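Local coordinates for 457aa long hypothetical protein (Pyrococcus horikoshii, PDB 2CSU), which is of unknown function but combines a Rossmann-type CoA-binding domain with two domains of the succinyl-CoA synthetase clan, at residues A[172-177]-A[418-423]; A[283-288]-A[438-443]; A[297-302]-A[361-366]; A[391-396]-A[426-431]. One frame throughout, in Å; residues are numbered along the deposited sequence.

Contact 1 (A[172-177]-A[418-423]); sequences EDIGFS and KAKELL
K420 reaches from helix 417-424 to the backbone of E172 and makes the one hydrogen bond between these segments. Its NZ donates to E172 O at 3.0 Å. The bond lies in the carbonyl plane, with a C=O...N angle of 156°. The reach depends on shape: CG stands opposite the backbone N (chi1 -177°), and the chain beyond it stays extended. CE follows the ammonium group in, 3.4 Å from E172 O.

Van der Waals contact is thin. I174 CG2 lies 4.5 Å from K420 NZ. D173 OD1 comes within 4.4 Å of E421 CG, at the exposed border.

Charged groups gather here without pairing across the segments. The carboxylates of E172 and D173 stay more than 5 Å from K420 NZ. Each has a partner in its own neighbourhood: E172 bridges to K168, and D173 to K148. D173 OD1 and E421 OE1, of like charge, are 4.8 Å apart.

The acceptor sits at a helix end. D173 has a positive phi and closes helix 159-171 with a Schellman motif. K420 NZ also makes a weak hydrogen bond to T430 O.

The contact therefore joins the flavodoxin-like and Ligase-CoA parts of the chain through a lysine and a main-chain carbonyl. That carbonyl, at a helix C-terminus, would probably favour the ammonium ion, while the nearby R284 guanidinium would oppose it.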
loop_
_atom_site.group_PDB
_atom_site.type_symbol
_atom_site.label_atom_id
_atom_site.label_comp_id
_atom_site.label_asym_id
_atom_site.label_seq_id
_atom_site.Cartn_x
_atom_site.Cartn_y
_atom_site.Cartn_z
ATOM N N GLU A 172 3.007 5.791 -6.247
ATOM C CA GLU A 172 2.963 4.375 -6.621
ATOM C C GLU A 172 3.196 4.201 -8.110
ATOM O O GLU A 172 3.126 3.091 -8.639
ATOM C CB GLU A 172 1.610 3.753 -6.244
ATOM C CG GLU A 172 1.371 3.610 -4.745
ATOM C CD GLU A 172 0.040 2.944 -4.428
ATOM O OE1 GLU A 172 -0.861 2.998 -5.283
ATOM O OE2 GLU A 172 -0.105 2.379 -3.325
ATOM N N ASP A 173 3.448 5.312 -8.785
ATOM C CA ASP A 173 3.718 5.306 -10.212
ATOM C C ASP A 173 2.607 4.750 -11.095
ATOM O O ASP A 173 2.863 3.964 -12.002
ATOM C CB ASP A 173 5.010 4.537 -10.509
ATOM C CG ASP A 173 5.417 4.639 -11.970
ATOM O OD1 ASP A 173 6.005 5.679 -12.342
ATOM O OD2 ASP A 173 5.142 3.695 -12.743
ATOM N N ILE A 174 1.371 5.118 -10.807
ATOM C CA ILE A 174 0.275 4.711 -11.661
ATOM C C ILE A 174 -0.436 6.007 -11.991
ATOM O O ILE A 174 -0.495 6.908 -11.167
ATOM C CB ILE A 174 -0.669 3.653 -10.998
ATOM C CG1 ILE A 174 -1.027 4.029 -9.561
ATOM C CG2 ILE A 174 0.028 2.300 -10.997
ATOM C CD1 ILE A 174 -1.557 2.841 -8.722
ATOM N N GLY A 175 -0.923 6.126 -13.217
ATOM C CA GLY A 175 -1.584 7.352 -13.608
ATOM C C GLY A 175 -2.978 7.163 -14.169
ATOM O O GLY A 175 -3.500 6.053 -14.266
ATOM N N PHE A 176 -3.581 8.276 -14.546
ATOM C CA PHE A 176 -4.920 8.266 -15.097
ATOM C C PHE A 176 -4.889 8.956 -16.438
ATOM O O PHE A 176 -4.056 9.834 -16.672
ATOM C CB PHE A 176 -5.869 9.045 -14.183
ATOM C CG PHE A 176 -5.982 8.486 -12.796
ATOM C CD1 PHE A 176 -6.541 7.232 -12.577
ATOM C CD2 PHE A 176 -5.578 9.243 -11.697
ATOM C CE1 PHE A 176 -6.701 6.742 -11.274
ATOM C CE2 PHE A 176 -5.732 8.767 -10.403
ATOM C CZ PHE A 176 -6.296 7.515 -10.189
ATOM N N SER A 177 -5.793 8.556 -17.317
ATOM C CA SER A 177 -5.911 9.197 -18.614
ATOM C C SER A 177 -6.685 10.479 -18.322
ATOM O O SER A 177 -6.249 11.588 -18.653
ATOM C CB SER A 177 -6.702 8.300 -19.567
ATOM O OG SER A 177 -7.770 7.653 -18.886
ATOM N N LYS A 418 12.851 0.109 -9.887
ATOM C CA LYS A 418 13.288 0.130 -11.276
ATOM C C LYS A 418 12.643 -0.981 -12.093
ATOM O O LYS A 418 12.291 -0.781 -13.250
ATOM C CB LYS A 418 14.815 0.022 -11.356
ATOM C CG LYS A 418 15.548 1.179 -10.687
ATOM C CD LYS A 418 17.056 0.940 -10.628
ATOM C CE LYS A 418 17.745 2.023 -9.800
ATOM N NZ LYS A 418 19.069 1.588 -9.270
ATOM N N ALA A 419 12.493 -2.158 -11.499
ATOM C CA ALA A 419 11.872 -3.268 -12.217
ATOM C C ALA A 419 10.409 -2.937 -12.538
ATOM O O ALA A 419 9.925 -3.227 -13.628
ATOM C CB ALA A 419 11.962 -4.549 -11.391
ATOM N N LYS A 420 9.709 -2.320 -11.592
ATOM C CA LYS A 420 8.310 -1.961 -11.822
ATOM C C LYS A 420 8.203 -0.926 -12.939
ATOM O O LYS A 420 7.449 -1.108 -13.898
ATOM C CB LYS A 420 7.661 -1.388 -10.554
ATOM C CG LYS A 420 6.179 -1.070 -10.757
ATOM C CD LYS A 420 5.512 -0.473 -9.539
ATOM C CE LYS A 420 4.120 0.042 -9.893
ATOM N NZ LYS A 420 3.194 0.083 -8.719
ATOM N N GLU A 421 8.958 0.161 -12.804
ATOM C CA GLU A 421 8.943 1.227 -13.800
ATOM C C GLU A 421 9.119 0.638 -15.190
ATOM O O GLU A 421 8.391 0.990 -16.120
ATOM C CB GLU A 421 10.047 2.258 -13.499
ATOM C CG GLU A 421 9.672 3.253 -12.390
ATOM C CD GLU A 421 10.816 4.177 -11.960
ATOM O OE1 GLU A 421 10.604 4.986 -11.024
ATOM O OE2 GLU A 421 11.917 4.103 -12.549
ATOM N N LEU A 422 10.064 -0.287 -15.320
ATOM C CA LEU A 422 10.340 -0.934 -16.599
ATOM C C LEU A 422 9.188 -1.809 -17.084
ATOM O O LEU A 422 8.905 -1.862 -18.281
ATOM C CB LEU A 422 11.621 -1.766 -16.496
ATOM C CG LEU A 422 12.069 -2.518 -17.755
ATOM C CD1 LEU A 422 12.332 -1.543 -18.913
ATOM C CD2 LEU A 422 13.330 -3.303 -17.434
ATOM N N LEU A 423 8.539 -2.522 -16.165
ATOM C CA LEU A 423 7.402 -3.361 -16.543
ATOM C C LEU A 423 6.237 -2.452 -16.942
ATOM O O LEU A 423 5.631 -2.630 -18.004
ATOM C CB LEU A 423 6.982 -4.258 -15.374
ATOM C CG LEU A 423 8.003 -5.318 -14.952
ATOM C CD1 LEU A 423 7.747 -5.770 -13.528
ATOM C CD2 LEU A 423 7.933 -6.486 -15.922
#

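Contact 2 (A[283-288]-A[438-443]); sequences ARAFSQ and ASAAYA
F286 turns its CG opposite its own carbonyl carbon, beside the backbone N (chi1 -69°), and this swings the ring toward A443 although its CB does not head that way. The second torsion, -82°, turns the ring plane roughly perpendicular to the plane of CA, CB and CG. CZ then leads. It lies 3.5 Å from A443 O, approached obliquely, and 4.2 Å from A443 CB. Within its own segment the ring meets A283 O at its edge, in the ring plane.

The second touch is methyl to methyl. A285 CB points at the helix and lies 3.6 Å from A440 CB. A285 CB is also 4.0 Å from A440 O. Such small side chains let the backbones come close, with CA atoms of A285 and A440 only 5.5 Å apart.

A440 and A443 stand three residues apart, nearly one helical turn, so both meet the same loop. A285 and F286 are neighbours in a type I turn, A283 to F286, formed as the chain leaves helix 276-283. The four touching residues are buried. Y431 packs on both A285 and A440, M282 on A443, and P231 on F286.

A turn at the end of helix 276-283 thus packs on helix 434-450 through alanine methyls and one phenylalanine ring. It joins the flavodoxin-like part of the chain to the Ligase-CoA part, at the boundary between two alpha/beta units.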
loop_
_atom_site.group_PDB
_atom_site.type_symbol
_atom_site.label_atom_id
_atom_site.label_comp_id
_atom_site.label_asym_id
_atom_site.label_seq_id
_atom_site.Cartn_x
_atom_site.Cartn_y
_atom_site.Cartn_z
ATOM N N ALA A 283 -8.662 -1.703 -12.157
ATOM C CA ALA A 283 -8.917 -0.848 -13.311
ATOM C C ALA A 283 -7.724 -0.770 -14.268
ATOM O O ALA A 283 -7.865 -0.724 -15.484
ATOM C CB ALA A 283 -9.267 0.549 -12.796
ATOM N N ARG A 284 -6.517 -0.716 -13.677
ATOM C CA ARG A 284 -5.343 -0.489 -14.509
ATOM C C ARG A 284 -4.757 -1.806 -15.020
ATOM O O ARG A 284 -3.637 -1.869 -15.511
ATOM C CB ARG A 284 -4.301 0.253 -13.670
ATOM C CG ARG A 284 -3.673 -0.640 -12.600
ATOM C CD ARG A 284 -2.288 -0.138 -12.173
ATOM N NE ARG A 284 -2.017 -0.502 -10.778
ATOM C CZ ARG A 284 -0.787 -0.965 -10.489
ATOM N NH1 ARG A 284 0.123 -1.072 -11.442
ATOM N NH2 ARG A 284 -0.490 -1.311 -9.233
ATOM N N ALA A 285 -5.558 -2.876 -14.869
ATOM C CA ALA A 285 -5.124 -4.172 -15.376
ATOM C C ALA A 285 -5.553 -4.368 -16.828
ATOM O O ALA A 285 -5.202 -5.337 -17.490
ATOM C CB ALA A 285 -5.747 -5.262 -14.504
ATOM N N PHE A 286 -6.376 -3.419 -17.310
ATOM C CA PHE A 286 -6.853 -3.547 -18.682
ATOM C C PHE A 286 -5.866 -2.934 -19.679
ATOM O O PHE A 286 -6.228 -2.503 -20.766
ATOM C CB PHE A 286 -8.204 -2.838 -18.785
ATOM C CG PHE A 286 -9.241 -3.605 -18.016
ATOM C CD1 PHE A 286 -9.854 -4.707 -18.601
ATOM C CD2 PHE A 286 -9.592 -3.204 -16.738
ATOM C CE1 PHE A 286 -10.823 -5.409 -17.898
ATOM C CE2 PHE A 286 -10.565 -3.915 -16.039
ATOM C CZ PHE A 286 -11.182 -5.019 -16.614
ATOM N N SER A 287 -4.593 -2.877 -19.247
ATOM C CA SER A 287 -3.529 -2.563 -20.192
ATOM C C SER A 287 -3.104 -3.831 -20.934
ATOM O O SER A 287 -2.306 -3.821 -21.865
ATOM C CB SER A 287 -2.346 -1.994 -19.405
ATOM O OG SER A 287 -1.333 -2.994 -19.279
ATOM N N GLN A 288 -3.649 -4.963 -20.445
ATOM C CA GLN A 288 -3.379 -6.250 -21.072
ATOM C C GLN A 288 -4.638 -6.802 -21.748
ATOM O O GLN A 288 -5.734 -6.278 -21.610
ATOM C CB GLN A 288 -2.914 -7.220 -19.982
ATOM C CG GLN A 288 -1.608 -6.776 -19.322
ATOM C CD GLN A 288 -0.444 -7.374 -20.074
ATOM O OE1 GLN A 288 -0.408 -8.544 -20.419
ATOM N NE2 GLN A 288 0.550 -6.499 -20.322
ATOM N N ALA A 438 -4.169 -10.279 -7.421
ATOM C CA ALA A 438 -5.331 -11.177 -7.485
ATOM C C ALA A 438 -6.565 -10.395 -7.914
ATOM O O ALA A 438 -7.366 -10.876 -8.710
ATOM C CB ALA A 438 -5.588 -11.851 -6.105
ATOM N N SER A 439 -6.727 -9.184 -7.392
ATOM C CA SER A 439 -7.880 -8.374 -7.772
ATOM C C SER A 439 -7.835 -8.060 -9.252
ATOM O O SER A 439 -8.865 -8.074 -9.932
ATOM C CB SER A 439 -7.907 -7.063 -6.982
ATOM O OG SER A 439 -8.071 -7.305 -5.601
ATOM N N ALA A 440 -6.634 -7.776 -9.751
ATOM C CA ALA A 440 -6.456 -7.448 -11.159
ATOM C C ALA A 440 -6.783 -8.650 -12.011
ATOM O O ALA A 440 -7.443 -8.527 -13.046
ATOM C CB ALA A 440 -5.014 -6.984 -11.429
ATOM N N ALA A 441 -6.296 -9.808 -11.577
ATOM C CA ALA A 441 -6.532 -11.071 -12.268
ATOM C C ALA A 441 -8.031 -11.329 -12.342
ATOM O O ALA A 441 -8.551 -11.790 -13.364
ATOM C CB ALA A 441 -5.864 -12.199 -11.507
ATOM N N TYR A 442 -8.714 -11.037 -11.237
ATOM C CA TYR A 442 -10.160 -11.214 -11.142
ATOM C C TYR A 442 -10.883 -10.261 -12.089
ATOM O O TYR A 442 -11.815 -10.659 -12.779
ATOM C CB TYR A 442 -10.637 -10.952 -9.711
ATOM C CG TYR A 442 -12.145 -10.842 -9.588
ATOM C CD1 TYR A 442 -12.954 -11.978 -9.636
ATOM C CD2 TYR A 442 -12.764 -9.597 -9.465
ATOM C CE1 TYR A 442 -14.351 -11.879 -9.564
ATOM C CE2 TYR A 442 -14.151 -9.481 -9.397
ATOM C CZ TYR A 442 -14.939 -10.628 -9.448
ATOM O OH TYR A 442 -16.307 -10.519 -9.401
ATOM N N ALA A 443 -10.451 -9.004 -12.126
ATOM C CA ALA A 443 -11.103 -8.031 -12.993
ATOM C C ALA A 443 -10.996 -8.413 -14.465
ATOM O O ALA A 443 -11.931 -8.200 -15.230
ATOM C CB ALA A 443 -10.529 -6.632 -12.762
#

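Contact 3 (A[297-302]-A[361-366]); sequences AIMTNA and KLLLQD
A297 and M299 of strand 295-300 meet L363 of helix 353-365 in a buried helix-on-sheet contact. The helix belongs to a beta-alpha-beta crossover from strand 344-346 to strand 371-377. Both strands run parallel to 295-300, which lies between them: I298 bonds to V345, while A297 and M299 bond to I373. The helix thus covers the strand it passes.

L363 carries its side of the contact with two methyls. CD2 lies 4.0 Å from A297 CB. CD1 fits against M299, modelled as selenomethionine, at 3.6 Å from CB, 3.9 Å from CG and 3.8 Å from SE. The L363 and M299 side chains cross obliquely.

M299 holds CG in the crowded position, between the backbone N and the carbonyl carbon (chi1 44°). With chi2 extended, this lays CG and SE beside L363 CD1. The bend at chi3 (-84°) only turns CE off, toward I393. A297 and M299 are two apart on the strand, so their CB atoms emerge on the helix side, while that of I298 points away.

L372 and L323 also pack on L363, and Y356 and A360 on M299. The helix end is tied by D366, whose OD2 accepts from E324 N and T327 OG1.

With these contacts apolar and buried, the helix is held to the sheet here by dispersion and exclusion of water rather than by polar bonds.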
loop_
_atom_site.group_PDB
_atom_site.type_symbol
_atom_site.label_atom_id
_atom_site.label_comp_id
_atom_site.label_asym_id
_atom_site.label_seq_id
_atom_site.Cartn_x
_atom_site.Cartn_y
_atom_site.Cartn_z
ATOM N N ALA A 297 -1.382 -19.259 -14.523
ATOM C CA ALA A 297 -0.092 -19.873 -14.254
ATOM C C ALA A 297 0.677 -18.900 -13.374
ATOM O O ALA A 297 0.788 -17.706 -13.687
ATOM C CB ALA A 297 0.671 -20.112 -15.542
ATOM N N ILE A 298 1.200 -19.410 -12.268
ATOM C CA ILE A 298 1.984 -18.594 -11.357
ATOM C C ILE A 298 3.461 -18.979 -11.427
ATOM O O ILE A 298 3.806 -20.146 -11.234
ATOM C CB ILE A 298 1.555 -18.783 -9.888
ATOM C CG1 ILE A 298 0.089 -18.376 -9.691
ATOM C CG2 ILE A 298 2.464 -17.959 -8.986
ATOM C CD1 ILE A 298 -0.463 -18.795 -8.338
HETATM N N MSE A 299 4.326 -18.008 -11.718
HETATM C CA MSE A 299 5.769 -18.268 -11.722
HETATM C C MSE A 299 6.370 -17.344 -10.649
HETATM O O MSE A 299 5.988 -16.177 -10.538
HETATM C CB MSE A 299 6.386 -18.018 -13.111
HETATM C CG MSE A 299 5.937 -16.752 -13.843
HETATM SE SE MSE A 299 6.646 -16.629 -15.525
HETATM C CE MSE A 299 8.121 -15.960 -15.109
ATOM N N THR A 300 7.301 -17.858 -9.852
ATOM C CA THR A 300 7.872 -17.050 -8.779
ATOM C C THR A 300 9.282 -17.492 -8.386
ATOM O O THR A 300 9.702 -18.614 -8.705
ATOM C CB THR A 300 6.981 -17.138 -7.508
ATOM O OG1 THR A 300 7.503 -16.294 -6.488
ATOM C CG2 THR A 300 6.957 -18.581 -6.965
ATOM N N ASN A 301 10.000 -16.608 -7.689
ATOM C CA ASN A 301 11.347 -16.914 -7.209
ATOM C C ASN A 301 11.309 -17.045 -5.691
ATOM O O ASN A 301 12.329 -17.209 -5.039
ATOM C CB ASN A 301 12.340 -15.816 -7.644
ATOM C CG ASN A 301 12.159 -14.501 -6.894
ATOM O OD1 ASN A 301 11.065 -14.165 -6.426
ATOM N ND2 ASN A 301 13.242 -13.732 -6.801
ATOM N N ALA A 302 10.102 -16.987 -5.143
ATOM C CA ALA A 302 9.881 -17.083 -3.706
ATOM C C ALA A 302 8.580 -17.828 -3.413
ATOM O O ALA A 302 7.507 -17.413 -3.858
ATOM C CB ALA A 302 9.819 -15.686 -3.101
ATOM N N LYS A 361 8.053 -17.820 -21.122
ATOM C CA LYS A 361 7.833 -18.255 -22.499
ATOM C C LYS A 361 7.127 -19.607 -22.475
ATOM O O LYS A 361 6.083 -19.797 -23.110
ATOM C CB LYS A 361 9.186 -18.369 -23.221
ATOM C CG LYS A 361 9.117 -18.831 -24.675
ATOM C CD LYS A 361 10.454 -18.580 -25.400
ATOM C CE LYS A 361 10.710 -19.613 -26.499
ATOM N NZ LYS A 361 12.014 -19.402 -27.207
ATOM N N LEU A 362 7.698 -20.538 -21.722
ATOM C CA LEU A 362 7.141 -21.873 -21.586
ATOM C C LEU A 362 5.719 -21.862 -21.041
ATOM O O LEU A 362 4.861 -22.595 -21.534
ATOM C CB LEU A 362 8.028 -22.725 -20.670
ATOM C CG LEU A 362 9.275 -23.353 -21.292
ATOM C CD1 LEU A 362 10.239 -23.809 -20.210
ATOM C CD2 LEU A 362 8.839 -24.519 -22.170
ATOM N N LEU A 363 5.469 -21.055 -20.009
ATOM C CA LEU A 363 4.127 -20.986 -19.433
ATOM C C LEU A 363 3.133 -20.340 -20.396
ATOM O O LEU A 363 2.005 -20.812 -20.529
ATOM C CB LEU A 363 4.140 -20.221 -18.105
ATOM C CG LEU A 363 4.773 -20.948 -16.922
ATOM C CD1 LEU A 363 4.886 -20.001 -15.733
ATOM C CD2 LEU A 363 3.936 -22.166 -16.577
ATOM N N LEU A 364 3.552 -19.268 -21.064
ATOM C CA LEU A 364 2.680 -18.582 -22.020
ATOM C C LEU A 364 2.398 -19.433 -23.265
ATOM O O LEU A 364 1.453 -19.169 -24.004
ATOM C CB LEU A 364 3.302 -17.247 -22.450
ATOM C CG LEU A 364 3.354 -16.094 -21.438
ATOM C CD1 LEU A 364 4.214 -14.980 -21.985
ATOM C CD2 LEU A 364 1.952 -15.580 -21.144
ATOM N N GLN A 365 3.223 -20.449 -23.500
ATOM C CA GLN A 365 3.039 -21.314 -24.662
ATOM C C GLN A 365 2.186 -22.533 -24.334
ATOM O O GLN A 365 1.618 -23.172 -25.229
ATOM C CB GLN A 365 4.398 -21.757 -25.217
ATOM C CG GLN A 365 5.005 -20.770 -26.203
ATOM C CD GLN A 365 6.445 -21.107 -26.579
ATOM O OE1 GLN A 365 7.112 -20.329 -27.260
ATOM N NE2 GLN A 365 6.930 -22.268 -26.130
ATOM N N ASP A 366 2.094 -22.859 -23.050
ATOM C CA ASP A 366 1.289 -23.998 -22.640
ATOM C C ASP A 366 -0.155 -23.666 -22.982
ATOM O O ASP A 366 -0.678 -22.622 -22.592
ATOM C CB ASP A 366 1.440 -24.259 -21.143
ATOM C CG ASP A 366 0.937 -25.630 -20.735
ATOM O OD1 ASP A 366 -0.293 -25.818 -20.661
ATOM O OD2 ASP A 366 1.775 -26.527 -20.492
#

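Contact 4 (A[391-396]-A[426-431]); sequences EGIIRA and NGIPTY
The side chains of I394 and N426 cross at about a right angle, and both branches of I394 touch. CD1 lies 3.5 Å from N426 ND2. CG2 lies 3.7 Å from N426 OD1. Both methyls lie over one face of the amide, CD1 toward ND2 and CG2 toward OD1. ND2 has its polar partner elsewhere, in L422 O.

I428 comes in obliquely against I393 and points its CD1 at the helix. That methyl is 3.7 Å from I393 CG2 and 4.2 Å from I394 CG1. In I393 the branch that touches is CG2, opposite the backbone N. The other branch bends away (chi2 -62°) and carries CD1 toward M299.

The segments belong to neighbouring alpha/beta units of one sheet. Helix 388-400 leads to strand 406-411, and helix 417-424 leads to strand 430-431 beside it. The turn between the last two is a Schellman motif: G427, with positive phi, bonds from N to E424 O, and I428 N bonds to L423 O. This brings N426 and I428 onto helix 388-400.

Beyond the turn, T430 OG1 donates to I428 O at 3.2 Å, from 40° out of the carbonyl plane. L422 and L423 pack beside this contact, on I394 and I428 respectively.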
loop_
_atom_site.group_PDB
_atom_site.type_symbol
_atom_site.label_atom_id
_atom_site.label_comp_id
_atom_site.label_asym_id
_atom_site.label_seq_id
_atom_site.Cartn_x
_atom_site.Cartn_y
_atom_site.Cartn_z
ATOM N N GLU A 391 13.211 -7.745 -17.164
ATOM C CA GLU A 391 13.622 -7.795 -18.565
ATOM C C GLU A 391 13.269 -9.165 -19.104
ATOM O O GLU A 391 12.682 -9.287 -20.176
ATOM C CB GLU A 391 15.127 -7.548 -18.691
ATOM C CG GLU A 391 15.531 -6.121 -18.350
ATOM C CD GLU A 391 17.004 -5.991 -18.032
ATOM O OE1 GLU A 391 17.399 -4.930 -17.502
ATOM O OE2 GLU A 391 17.763 -6.948 -18.310
ATOM N N GLY A 392 13.615 -10.199 -18.344
ATOM C CA GLY A 392 13.298 -11.554 -18.763
ATOM C C GLY A 392 11.810 -11.768 -19.005
ATOM O O GLY A 392 11.432 -12.528 -19.893
ATOM N N ILE A 393 10.960 -11.109 -18.224
ATOM C CA ILE A 393 9.508 -11.245 -18.390
ATOM C C ILE A 393 9.105 -10.587 -19.704
ATOM O O ILE A 393 8.396 -11.159 -20.543
ATOM C CB ILE A 393 8.716 -10.497 -17.275
ATOM C CG1 ILE A 393 8.997 -11.104 -15.899
ATOM C CG2 ILE A 393 7.220 -10.518 -17.606
ATOM C CD1 ILE A 393 8.580 -12.503 -15.773
ATOM N N ILE A 394 9.550 -9.346 -19.829
ATOM C CA ILE A 394 9.286 -8.507 -20.978
ATOM C C ILE A 394 9.732 -9.172 -22.273
ATOM O O ILE A 394 8.965 -9.278 -23.231
ATOM C CB ILE A 394 10.001 -7.152 -20.790
ATOM C CG1 ILE A 394 9.345 -6.402 -19.624
ATOM C CG2 ILE A 394 9.992 -6.361 -22.086
ATOM C CD1 ILE A 394 9.940 -5.051 -19.321
ATOM N N ARG A 395 10.972 -9.636 -22.291
ATOM C CA ARG A 395 11.516 -10.287 -23.473
ATOM C C ARG A 395 10.654 -11.485 -23.898
ATOM O O ARG A 395 10.423 -11.705 -25.090
ATOM C CB ARG A 395 12.952 -10.729 -23.179
ATOM C CG ARG A 395 13.699 -11.313 -24.353
ATOM C CD ARG A 395 14.992 -11.928 -23.878
ATOM N NE ARG A 395 15.507 -12.896 -24.836
ATOM C CZ ARG A 395 16.407 -13.822 -24.532
ATOM N NH1 ARG A 395 16.887 -13.899 -23.294
ATOM N NH2 ARG A 395 16.816 -14.678 -25.459
ATOM N N ALA A 396 10.164 -12.255 -22.925
ATOM C CA ALA A 396 9.330 -13.418 -23.229
ATOM C C ALA A 396 7.979 -13.023 -23.827
ATOM O O ALA A 396 7.582 -13.553 -24.864
ATOM C CB ALA A 396 9.122 -14.268 -21.973
ATOM N N ASN A 426 6.226 -1.116 -20.264
ATOM C CA ASN A 426 5.956 -2.035 -21.363
ATOM C C ASN A 426 4.517 -2.560 -21.327
ATOM O O ASN A 426 4.180 -3.582 -21.908
ATOM C CB ASN A 426 6.945 -3.201 -21.269
ATOM C CG ASN A 426 8.273 -2.790 -21.854
ATOM O OD1 ASN A 426 8.601 -3.093 -22.998
ATOM N ND2 ASN A 426 9.068 -2.094 -21.023
ATOM N N GLY A 427 3.663 -1.839 -20.574
ATOM C CA GLY A 427 2.258 -2.230 -20.501
ATOM C C GLY A 427 2.044 -3.436 -19.581
ATOM O O GLY A 427 0.970 -4.020 -19.519
ATOM N N ILE A 428 2.957 -3.804 -18.691
ATOM C CA ILE A 428 2.678 -4.855 -17.719
ATOM C C ILE A 428 2.328 -4.297 -16.350
ATOM O O ILE A 428 3.203 -3.797 -15.639
ATOM C CB ILE A 428 3.894 -5.785 -17.538
ATOM C CG1 ILE A 428 4.184 -6.526 -18.845
ATOM C CG2 ILE A 428 3.648 -6.745 -16.379
ATOM C CD1 ILE A 428 5.367 -7.488 -18.749
ATOM N N PRO A 429 1.043 -4.382 -15.957
ATOM C CA PRO A 429 0.622 -3.869 -14.645
ATOM C C PRO A 429 1.455 -4.578 -13.578
ATOM O O PRO A 429 1.556 -5.801 -13.580
ATOM C CB PRO A 429 -0.860 -4.259 -14.572
ATOM C CG PRO A 429 -1.273 -4.328 -16.008
ATOM C CD PRO A 429 -0.088 -5.000 -16.665
ATOM N N THR A 430 2.050 -3.813 -12.676
ATOM C CA THR A 430 2.878 -4.398 -11.633
ATOM C C THR A 430 2.388 -4.044 -10.247
ATOM O O THR A 430 2.207 -2.869 -9.903
ATOM C CB THR A 430 4.344 -3.977 -11.808
ATOM O OG1 THR A 430 4.849 -4.571 -13.011
ATOM C CG2 THR A 430 5.200 -4.441 -10.615
ATOM N N TYR A 431 2.192 -5.078 -9.444
ATOM C CA TYR A 431 1.682 -4.892 -8.100
ATOM C C TYR A 431 2.702 -5.237 -7.046
ATOM O O TYR A 431 3.700 -5.876 -7.335
ATOM C CB TYR A 431 0.407 -5.729 -7.932
ATOM C CG TYR A 431 -0.620 -5.403 -8.997
ATOM C CD1 TYR A 431 -0.527 -5.950 -10.284
ATOM C CD2 TYR A 431 -1.647 -4.501 -8.738
ATOM C CE1 TYR A 431 -1.443 -5.602 -11.283
ATOM C CE2 TYR A 431 -2.556 -4.144 -9.725
ATOM C CZ TYR A 431 -2.455 -4.694 -10.991
ATOM O OH TYR A 431 -3.373 -4.334 -11.955
#

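Overall arrangement
From the N terminus, 172-177 comes first and waits for 418-423, so contact 1 closes a loop of about 240 residues, over half the chain. Contact 2 opens next, at 283-288. Contact 3 follows and is complete by 366, within the spans of both. Contact 4 opens at 391-396. Contact 1 then closes, contact 4 after it, and contact 2 last, at 438-443. Contact 1 therefore crosses contacts 2 and 4, whereas contact 4 lies wholly within contact 2. Contact 3 packs a helix on the sheet, and contact 4 packs the next helix on the turn leading to edge strand 430-431; they meet through M299 and I393. Contacts 1 and 2 join that unit to the flavodoxin-like part, with R284 linking to T430.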